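Local coordinates for putative adhesin (Bacteroides fragilis NCTC 9343, PDB 3PET), which is of unknown function but, as a putative lipoprotein with a right-handed beta-helix, is thought to act in cell adhesion, at residues 122-127 / 142-147. Numbering follows the deposited sequence.
Sequences VDIQSL and VKLEGT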
loop_
_atom_site.group_PDB
_atom_site.type_symbol
_atom_site.label_atom_id
_atom_site.label_comp_id
_atom_site.label_asym_id
_atom_site.label_seq_id
_atom_site.Cartn_x
_atom_site.Cartn_y
_atom_site.Cartn_z
ATOM N N VAL A 122 8.440 6.046 7.080
ATOM C CA VAL A 122 9.759 6.670 7.005
ATOM C C VAL A 122 9.521 8.124 7.429
ATOM O O VAL A 122 8.641 8.797 6.875
ATOM C CB VAL A 122 10.479 6.538 5.634
ATOM C CG1 VAL A 122 11.845 7.245 5.648
ATOM C CG2 VAL A 122 10.659 5.076 5.247
ATOM N N ASP A 123 10.248 8.592 8.427
ATOM C CA ASP A 123 10.072 9.955 8.931
ATOM C C ASP A 123 11.437 10.604 9.045
ATOM O O ASP A 123 12.215 10.235 9.916
ATOM C CB ASP A 123 9.321 9.929 10.288
ATOM C CG ASP A 123 8.852 11.282 10.817
ATOM O OD1 ASP A 123 9.424 12.312 10.416
ATOM O OD2 ASP A 123 7.945 11.300 11.671
ATOM N N ILE A 124 11.741 11.528 8.125
ATOM C CA ILE A 124 13.036 12.218 8.072
ATOM C C ILE A 124 12.804 13.689 8.329
ATOM O O ILE A 124 12.059 14.344 7.601
ATOM C CB ILE A 124 13.775 11.934 6.735
ATOM C CG1 ILE A 124 14.098 10.406 6.637
ATOM C CG2 ILE A 124 15.041 12.804 6.571
ATOM C CD1 ILE A 124 14.410 9.957 5.300
ATOM N N GLN A 125 13.471 14.188 9.375
ATOM C CA GLN A 125 13.376 15.561 9.863
ATOM C C GLN A 125 14.700 16.283 9.688
ATOM O O GLN A 125 15.755 15.658 9.844
ATOM C CB GLN A 125 12.970 15.548 11.349
ATOM C CG GLN A 125 11.664 14.786 11.617
ATOM C CD GLN A 125 11.329 14.655 13.084
ATOM O OE1 GLN A 125 11.254 13.547 13.642
ATOM N NE2 GLN A 125 11.059 15.780 13.733
ATOM N N SER A 126 14.641 17.605 9.373
ATOM C CA SER A 126 15.801 18.486 9.196
ATOM C C SER A 126 16.772 17.920 8.153
ATOM O O SER A 126 17.980 17.796 8.408
ATOM C CB SER A 126 16.521 18.732 10.525
ATOM O OG SER A 126 15.610 19.114 11.538
ATOM N N LEU A 127 16.234 17.581 6.985
ATOM C CA LEU A 127 17.054 17.092 5.885
ATOM C C LEU A 127 17.628 18.280 5.094
ATOM O O LEU A 127 16.890 19.198 4.752
ATOM C CB LEU A 127 16.201 16.179 4.967
ATOM C CG LEU A 127 16.868 15.665 3.670
ATOM C CD1 LEU A 127 18.082 14.755 3.955
ATOM C CD2 LEU A 127 15.839 15.004 2.761
ATOM N N VAL A 142 5.791 8.115 3.822
ATOM C CA VAL A 142 7.144 8.671 3.808
ATOM C C VAL A 142 6.993 10.161 4.132
ATOM O O VAL A 142 6.413 10.901 3.336
ATOM C CB VAL A 142 7.937 8.406 2.501
ATOM C CG1 VAL A 142 9.328 9.065 2.544
ATOM C CG2 VAL A 142 8.071 6.913 2.252
ATOM N N LYS A 143 7.403 10.567 5.341
ATOM C CA LYS A 143 7.334 11.946 5.810
ATOM C C LYS A 143 8.723 12.580 5.729
ATOM O O LYS A 143 9.695 12.006 6.221
ATOM C CB LYS A 143 6.752 12.030 7.228
ATOM C CG LYS A 143 6.456 13.461 7.681
ATOM C CD LYS A 143 5.722 13.481 9.009
ATOM C CE LYS A 143 5.496 14.889 9.513
ATOM N NZ LYS A 143 5.045 14.903 10.931
ATOM N N LEU A 144 8.803 13.751 5.068
ATOM C CA LEU A 144 10.046 14.470 4.815
ATOM C C LEU A 144 9.926 15.947 5.133
ATOM O O LEU A 144 8.980 16.606 4.702
ATOM C CB LEU A 144 10.429 14.306 3.328
ATOM C CG LEU A 144 10.521 12.868 2.789
ATOM C CD1 LEU A 144 10.282 12.828 1.312
ATOM C CD2 LEU A 144 11.860 12.222 3.140
ATOM N N GLU A 145 10.911 16.473 5.855
ATOM C CA GLU A 145 10.996 17.888 6.196
ATOM C C GLU A 145 12.441 18.356 5.993
ATOM O O GLU A 145 13.383 17.631 6.311
ATOM C CB GLU A 145 10.501 18.149 7.629
ATOM C CG GLU A 145 10.464 19.631 8.030
ATOM C CD GLU A 145 11.790 20.200 8.512
ATOM O OE1 GLU A 145 12.572 19.428 9.104
ATOM O OE2 GLU A 145 12.060 21.403 8.294
ATOM N N GLY A 146 12.585 19.562 5.456
ATOM C CA GLY A 146 13.891 20.162 5.212
ATOM C C GLY A 146 13.976 20.827 3.862
ATOM O O GLY A 146 13.020 21.452 3.417
ATOM N N THR A 147 15.129 20.723 3.218
ATOM C CA THR A 147 15.330 21.360 1.911
ATOM C C THR A 147 16.029 20.402 0.947
ATOM O O THR A 147 16.814 19.546 1.357
ATOM C CB THR A 147 16.139 22.700 2.022
ATOM O OG1 THR A 147 17.493 22.430 2.409
ATOM C CG2 THR A 147 15.506 23.730 2.963
HETATM O O HOH W 1 7.608 13.910 12.419
#
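L144 lays its CD2 methyl against the side chain of I124, 4.0 Å from CD1 and slightly farther from CB, the two side chains running alongside each other. On the same face V142 turns both methyls to V122 CB, so like-shaped residues of successive coils stack inside the beta-helix. The strands run parallel, 3° apart, and are joined by backbone hydrogen bonds from K143 N to V122 O, I124 N to K143 O (2.8 Å) and E145 N to I124 O (3.0 Å), the last more bent at 143°. On the outward face D123 and K143 extend together; the lysine leaves NZ 4.7 Å from D123 OD2, and a water bridges them, donating to OD2 (2.7 Å) and accepting from NZ. At the corner a beta bulge shifts the pairing by one residue, and S126 N is taken up by a side chain instead: E145, kinked at its second torsion (-83°), swings OE1 back to accept it at 2.8 Å. Its other oxygen, OE2, forms a salt bridge with R167, so each carboxylate oxygen has a partner. Backbone hydrogen bonding resumes with L127 N to E145 O, on a lone pair, and T147 N to L127 O (2.8 Å). G146 fits between these bonds with backbone angles and a closeness to L127 O that leave no room for a CB. Strand 122-128 pairs beyond with 101-103, strand 142-145 with 161-168; across the interior I124 and L127 meet strand 111-116, and V142 and L144 meet both 111-116 and 131-136.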